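Local atomic coordinates of putative lipoprotein (Bacteroides thetaiotaomicron, PDB entry 4Q1Z), a protein that is of unknown function but is a putative lipoprotein of a gut Bacteroides, built of two domains rich in beta strands. Residues F149-L161 against V314-P326. Sequence-based numbering, arbitrary orientation.
Sequences FANLTPGTATTKL and VNNESKMNAKRVP
The loop T153-T159, leaving the end of strand 148-152, runs beside the irregular segment A322-R324, coming closest at T159 and A322, whose CA atoms are 4.5 Å apart. R324 carries the contact: CG lies between the backbone N and carbonyl carbon (chi1 54°), and a bend at chi2 turns the chain across P154, which follows a cis peptide bond. NE donates to P154 O at 2.8 Å, almost in line with the carbonyl, and NH2 to G155 O at 3.0 Å, from well above that carbonyl's plane. Both oxygens sit at the guanidinium edge, while A157 N lies over one face. E312, in a salt bridge with NH1, and G263 O, bonded to NH2, hold the group from outside the two segments. A157 CB packs against both V314 CG1 (3.7 Å) and A322 CB (4.0 Å). Two waters bridge the segments: one accepts from A157 N and lies within hydrogen-bonding distance of the N315 side-chain OD1, the other accepts from T158 N and donates to A322 O. At the strand end, L152 CD1 reaches V325 CG2 at 3.8 Å. A leucine in place of R324 would probably leave the P154 and G155 carbonyls without their donors and E312 without one of its charge partners. Thus one charged side chain and two waters give backbone groups hydrogen-bond partners, joining the irregular loops after strands 148-152 and 307-312.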
loop_
_atom_site.group_PDB
_atom_site.type_symbol
_atom_site.label_atom_id
_atom_site.label_comp_id
_atom_site.label_asym_id
_atom_site.label_seq_id
_atom_site.Cartn_x
_atom_site.Cartn_y
_atom_site.Cartn_z
ATOM N N PHE A 149 -6.467 9.882 -1.033
ATOM C CA PHE A 149 -6.786 8.881 -2.037
ATOM C C PHE A 149 -7.276 9.599 -3.255
ATOM O O PHE A 149 -8.200 10.401 -3.137
ATOM C CB PHE A 149 -7.873 7.897 -1.527
ATOM C CG PHE A 149 -8.245 6.825 -2.523
ATOM C CD1 PHE A 149 -9.024 7.128 -3.647
ATOM C CD2 PHE A 149 -7.839 5.506 -2.334
ATOM C CE1 PHE A 149 -9.310 6.156 -4.610
ATOM C CE2 PHE A 149 -8.176 4.515 -3.268
ATOM C CZ PHE A 149 -8.903 4.850 -4.404
ATOM N N ALA A 150 -6.727 9.263 -4.431
ATOM C CA ALA A 150 -7.163 9.826 -5.698
ATOM C C ALA A 150 -7.109 8.804 -6.848
ATOM O O ALA A 150 -6.313 7.855 -6.827
ATOM C CB ALA A 150 -6.300 11.043 -6.057
ATOM N N ASN A 151 -7.970 9.029 -7.858
ATOM C CA ASN A 151 -7.940 8.339 -9.143
ATOM C C ASN A 151 -7.435 9.386 -10.137
ATOM O O ASN A 151 -7.712 10.577 -9.973
ATOM C CB ASN A 151 -9.284 7.699 -9.547
ATOM C CG ASN A 151 -10.364 8.659 -9.960
ATOM O OD1 ASN A 151 -10.936 9.353 -9.137
ATOM N ND2 ASN A 151 -10.678 8.708 -11.245
ATOM N N LEU A 152 -6.619 8.982 -11.084
ATOM C CA LEU A 152 -6.042 9.957 -12.005
ATOM C C LEU A 152 -6.823 10.025 -13.295
ATOM O O LEU A 152 -7.558 9.100 -13.621
ATOM C CB LEU A 152 -4.536 9.665 -12.321
ATOM C CG LEU A 152 -3.570 9.261 -11.190
ATOM C CD1 LEU A 152 -2.216 9.070 -11.743
ATOM C CD2 LEU A 152 -3.487 10.316 -10.086
ATOM N N THR A 153 -6.608 11.113 -14.046
ATOM C CA THR A 153 -7.169 11.349 -15.369
ATOM C C THR A 153 -6.114 11.002 -16.469
ATOM O O THR A 153 -4.913 11.207 -16.233
ATOM C CB THR A 153 -7.648 12.805 -15.499
ATOM O OG1 THR A 153 -8.470 12.927 -16.673
ATOM C CG2 THR A 153 -6.509 13.804 -15.563
ATOM N N PRO A 154 -6.519 10.554 -17.691
ATOM C CA PRO A 154 -7.888 10.191 -18.150
ATOM C C PRO A 154 -8.437 9.025 -17.332
ATOM O O PRO A 154 -7.696 8.068 -17.141
ATOM C CB PRO A 154 -7.661 9.792 -19.628
ATOM C CG PRO A 154 -6.355 10.439 -20.003
ATOM C CD PRO A 154 -5.536 10.317 -18.766
ATOM N N GLY A 155 -9.671 9.146 -16.810
ATOM C CA GLY A 155 -10.362 8.121 -16.021
ATOM C C GLY A 155 -10.171 6.724 -16.573
ATOM O O GLY A 155 -9.707 5.839 -15.859
ATOM N N THR A 156 -10.464 6.540 -17.880
ATOM C CA THR A 156 -10.198 5.309 -18.639
ATOM C C THR A 156 -8.939 5.520 -19.457
ATOM O O THR A 156 -8.768 6.578 -20.048
ATOM C CB THR A 156 -11.383 4.927 -19.538
ATOM O OG1 THR A 156 -12.601 5.042 -18.793
ATOM C CG2 THR A 156 -11.236 3.507 -20.132
ATOM N N ALA A 157 -8.065 4.528 -19.501
ATOM C CA ALA A 157 -6.809 4.596 -20.253
ATOM C C ALA A 157 -7.061 4.902 -21.742
ATOM O O ALA A 157 -7.997 4.373 -22.354
ATOM C CB ALA A 157 -6.030 3.299 -20.102
ATOM N N THR A 158 -6.238 5.797 -22.292
ATOM C CA THR A 158 -6.326 6.231 -23.675
ATOM C C THR A 158 -4.964 6.681 -24.183
ATOM O O THR A 158 -4.108 7.111 -23.401
ATOM C CB THR A 158 -7.381 7.337 -23.856
ATOM O OG1 THR A 158 -7.378 7.716 -25.228
ATOM C CG2 THR A 158 -7.130 8.554 -22.993
ATOM N N THR A 159 -4.779 6.564 -25.502
ATOM C CA THR A 159 -3.574 6.968 -26.222
ATOM C C THR A 159 -3.640 8.481 -26.474
ATOM O O THR A 159 -2.604 9.091 -26.716
ATOM C CB THR A 159 -3.423 6.134 -27.517
ATOM O OG1 THR A 159 -4.667 6.104 -28.252
ATOM C CG2 THR A 159 -2.939 4.712 -27.227
ATOM N N LYS A 160 -4.865 9.079 -26.408
ATOM C CA LYS A 160 -5.144 10.517 -26.518
ATOM C C LYS A 160 -4.437 11.208 -25.345
ATOM O O LYS A 160 -4.730 10.925 -24.180
ATOM C CB LYS A 160 -6.664 10.756 -26.510
ATOM C CG LYS A 160 -7.226 11.223 -27.833
ATOM C CD LYS A 160 -7.422 10.091 -28.843
ATOM C CE LYS A 160 -7.668 10.635 -30.233
ATOM N NZ LYS A 160 -8.999 11.294 -30.362
ATOM N N LEU A 161 -3.418 12.008 -25.655
ATOM C CA LEU A 161 -2.572 12.581 -24.620
ATOM C C LEU A 161 -2.924 13.991 -24.191
ATOM O O LEU A 161 -2.881 14.938 -24.999
ATOM C CB LEU A 161 -1.096 12.550 -25.039
ATOM C CG LEU A 161 -0.429 11.153 -25.176
ATOM C CD1 LEU A 161 1.063 11.293 -25.359
ATOM C CD2 LEU A 161 -0.745 10.225 -23.972
ATOM N N VAL A 314 -5.416 -0.967 -16.403
ATOM C CA VAL A 314 -5.835 -0.705 -17.783
ATOM C C VAL A 314 -6.733 -1.853 -18.280
ATOM O O VAL A 314 -6.879 -2.869 -17.589
ATOM C CB VAL A 314 -4.626 -0.488 -18.739
ATOM C CG1 VAL A 314 -3.842 0.792 -18.416
ATOM C CG2 VAL A 314 -3.722 -1.716 -18.793
ATOM N N ASN A 315 -7.344 -1.660 -19.473
ATOM C CA ASN A 315 -8.272 -2.562 -20.161
ATOM C C ASN A 315 -7.718 -3.966 -20.324
ATOM O O ASN A 315 -8.397 -4.924 -19.992
ATOM C CB ASN A 315 -8.623 -2.010 -21.557
ATOM C CG ASN A 315 -9.209 -0.625 -21.632
ATOM O OD1 ASN A 315 -8.717 0.340 -21.046
ATOM N ND2 ASN A 315 -10.225 -0.484 -22.447
ATOM N N ASN A 316 -6.501 -4.077 -20.878
ATOM C CA ASN A 316 -5.808 -5.333 -21.173
ATOM C C ASN A 316 -4.334 -5.064 -21.414
ATOM O O ASN A 316 -3.890 -3.938 -21.211
ATOM C CB ASN A 316 -6.430 -6.041 -22.382
ATOM C CG ASN A 316 -6.790 -5.128 -23.505
ATOM O OD1 ASN A 316 -5.952 -4.424 -24.053
ATOM N ND2 ASN A 316 -8.072 -5.069 -23.817
ATOM N N GLU A 317 -3.579 -6.080 -21.857
ATOM C CA GLU A 317 -2.134 -5.975 -22.085
ATOM C C GLU A 317 -1.737 -5.048 -23.273
ATOM O O GLU A 317 -0.542 -4.756 -23.430
ATOM C CB GLU A 317 -1.495 -7.363 -22.259
ATOM C CG GLU A 317 -2.229 -8.316 -23.195
ATOM C CD GLU A 317 -3.324 -9.153 -22.559
ATOM O OE1 GLU A 317 -4.457 -8.635 -22.421
ATOM O OE2 GLU A 317 -3.057 -10.332 -22.223
ATOM N N SER A 318 -2.726 -4.541 -24.050
ATOM C CA SER A 318 -2.490 -3.673 -25.209
ATOM C C SER A 318 -2.370 -2.201 -24.853
ATOM O O SER A 318 -1.959 -1.407 -25.702
ATOM C CB SER A 318 -3.613 -3.834 -26.228
ATOM O OG SER A 318 -4.685 -2.926 -25.999
ATOM N N LYS A 319 -2.750 -1.824 -23.633
ATOM C CA LYS A 319 -2.785 -0.426 -23.227
ATOM C C LYS A 319 -1.500 0.038 -22.499
ATOM O O LYS A 319 -1.591 0.777 -21.516
ATOM C CB LYS A 319 -4.034 -0.202 -22.341
ATOM C CG LYS A 319 -5.367 -0.585 -22.991
ATOM C CD LYS A 319 -6.096 0.609 -23.597
ATOM C CE LYS A 319 -6.741 0.234 -24.912
ATOM N NZ LYS A 319 -7.432 1.386 -25.541
HETATM N N MSE A 320 -0.306 -0.336 -22.984
HETATM C CA MSE A 320 0.925 0.099 -22.280
HETATM C C MSE A 320 1.352 1.518 -22.700
HETATM O O MSE A 320 2.091 2.179 -21.960
HETATM C CB MSE A 320 2.122 -0.877 -22.412
HETATM C CG MSE A 320 1.796 -2.234 -22.996
HETATM SE SE MSE A 320 1.667 -2.050 -24.912
HETATM C CE MSE A 320 3.380 -0.983 -25.317
ATOM N N ASN A 321 0.865 1.975 -23.870
ATOM C CA ASN A 321 1.112 3.288 -24.473
ATOM C C ASN A 321 -0.039 4.278 -24.108
ATOM O O ASN A 321 -0.139 5.381 -24.663
ATOM C CB ASN A 321 1.253 3.113 -26.006
ATOM C CG ASN A 321 0.121 2.345 -26.685
ATOM O OD1 ASN A 321 -0.702 1.649 -26.052
ATOM N ND2 ASN A 321 0.073 2.433 -28.009
ATOM N N ALA A 322 -0.876 3.876 -23.141
ATOM C CA ALA A 322 -2.019 4.625 -22.664
ATOM C C ALA A 322 -1.945 4.881 -21.121
ATOM O O ALA A 322 -2.979 5.023 -20.456
ATOM C CB ALA A 322 -3.280 3.859 -23.021
ATOM N N LYS A 323 -0.720 4.960 -20.568
ATOM C CA LYS A 323 -0.481 5.188 -19.133
ATOM C C LYS A 323 -0.747 6.642 -18.691
ATOM O O LYS A 323 -0.465 7.575 -19.443
ATOM C CB LYS A 323 0.971 4.814 -18.780
ATOM C CG LYS A 323 1.169 3.318 -18.626
ATOM C CD LYS A 323 2.599 2.873 -18.290
ATOM C CE LYS A 323 3.296 3.503 -17.074
ATOM N NZ LYS A 323 2.532 3.409 -15.793
ATOM N N ARG A 324 -1.266 6.827 -17.455
ATOM C CA ARG A 324 -1.491 8.148 -16.854
ATOM C C ARG A 324 -0.807 8.242 -15.467
ATOM O O ARG A 324 -0.780 9.317 -14.867
ATOM C CB ARG A 324 -2.984 8.558 -16.787
ATOM C CG ARG A 324 -3.974 7.596 -16.110
ATOM C CD ARG A 324 -4.584 6.701 -17.154
ATOM N NE ARG A 324 -5.808 6.059 -16.704
ATOM C CZ ARG A 324 -5.930 4.780 -16.366
ATOM N NH1 ARG A 324 -4.869 3.981 -16.358
ATOM N NH2 ARG A 324 -7.112 4.292 -16.024
ATOM N N VAL A 325 -0.218 7.140 -14.976
ATOM C CA VAL A 325 0.546 7.176 -13.735
ATOM C C VAL A 325 1.995 7.523 -14.153
ATOM O O VAL A 325 2.566 6.850 -15.039
ATOM C CB VAL A 325 0.482 5.866 -12.866
ATOM C CG1 VAL A 325 1.352 5.980 -11.617
ATOM C CG2 VAL A 325 -0.945 5.512 -12.465
ATOM N N PRO A 326 2.616 8.551 -13.533
ATOM C CA PRO A 326 4.026 8.823 -13.836
ATOM C C PRO A 326 4.900 7.575 -13.569
ATOM O O PRO A 326 4.732 6.891 -12.548
ATOM C CB PRO A 326 4.358 9.987 -12.902
ATOM C CG PRO A 326 3.011 10.614 -12.569
ATOM C CD PRO A 326 2.109 9.448 -12.471
HETATM O O HOH W 1 -8.606 1.865 -18.633
HETATM O O HOH W 2 -4.443 7.493 -20.371
#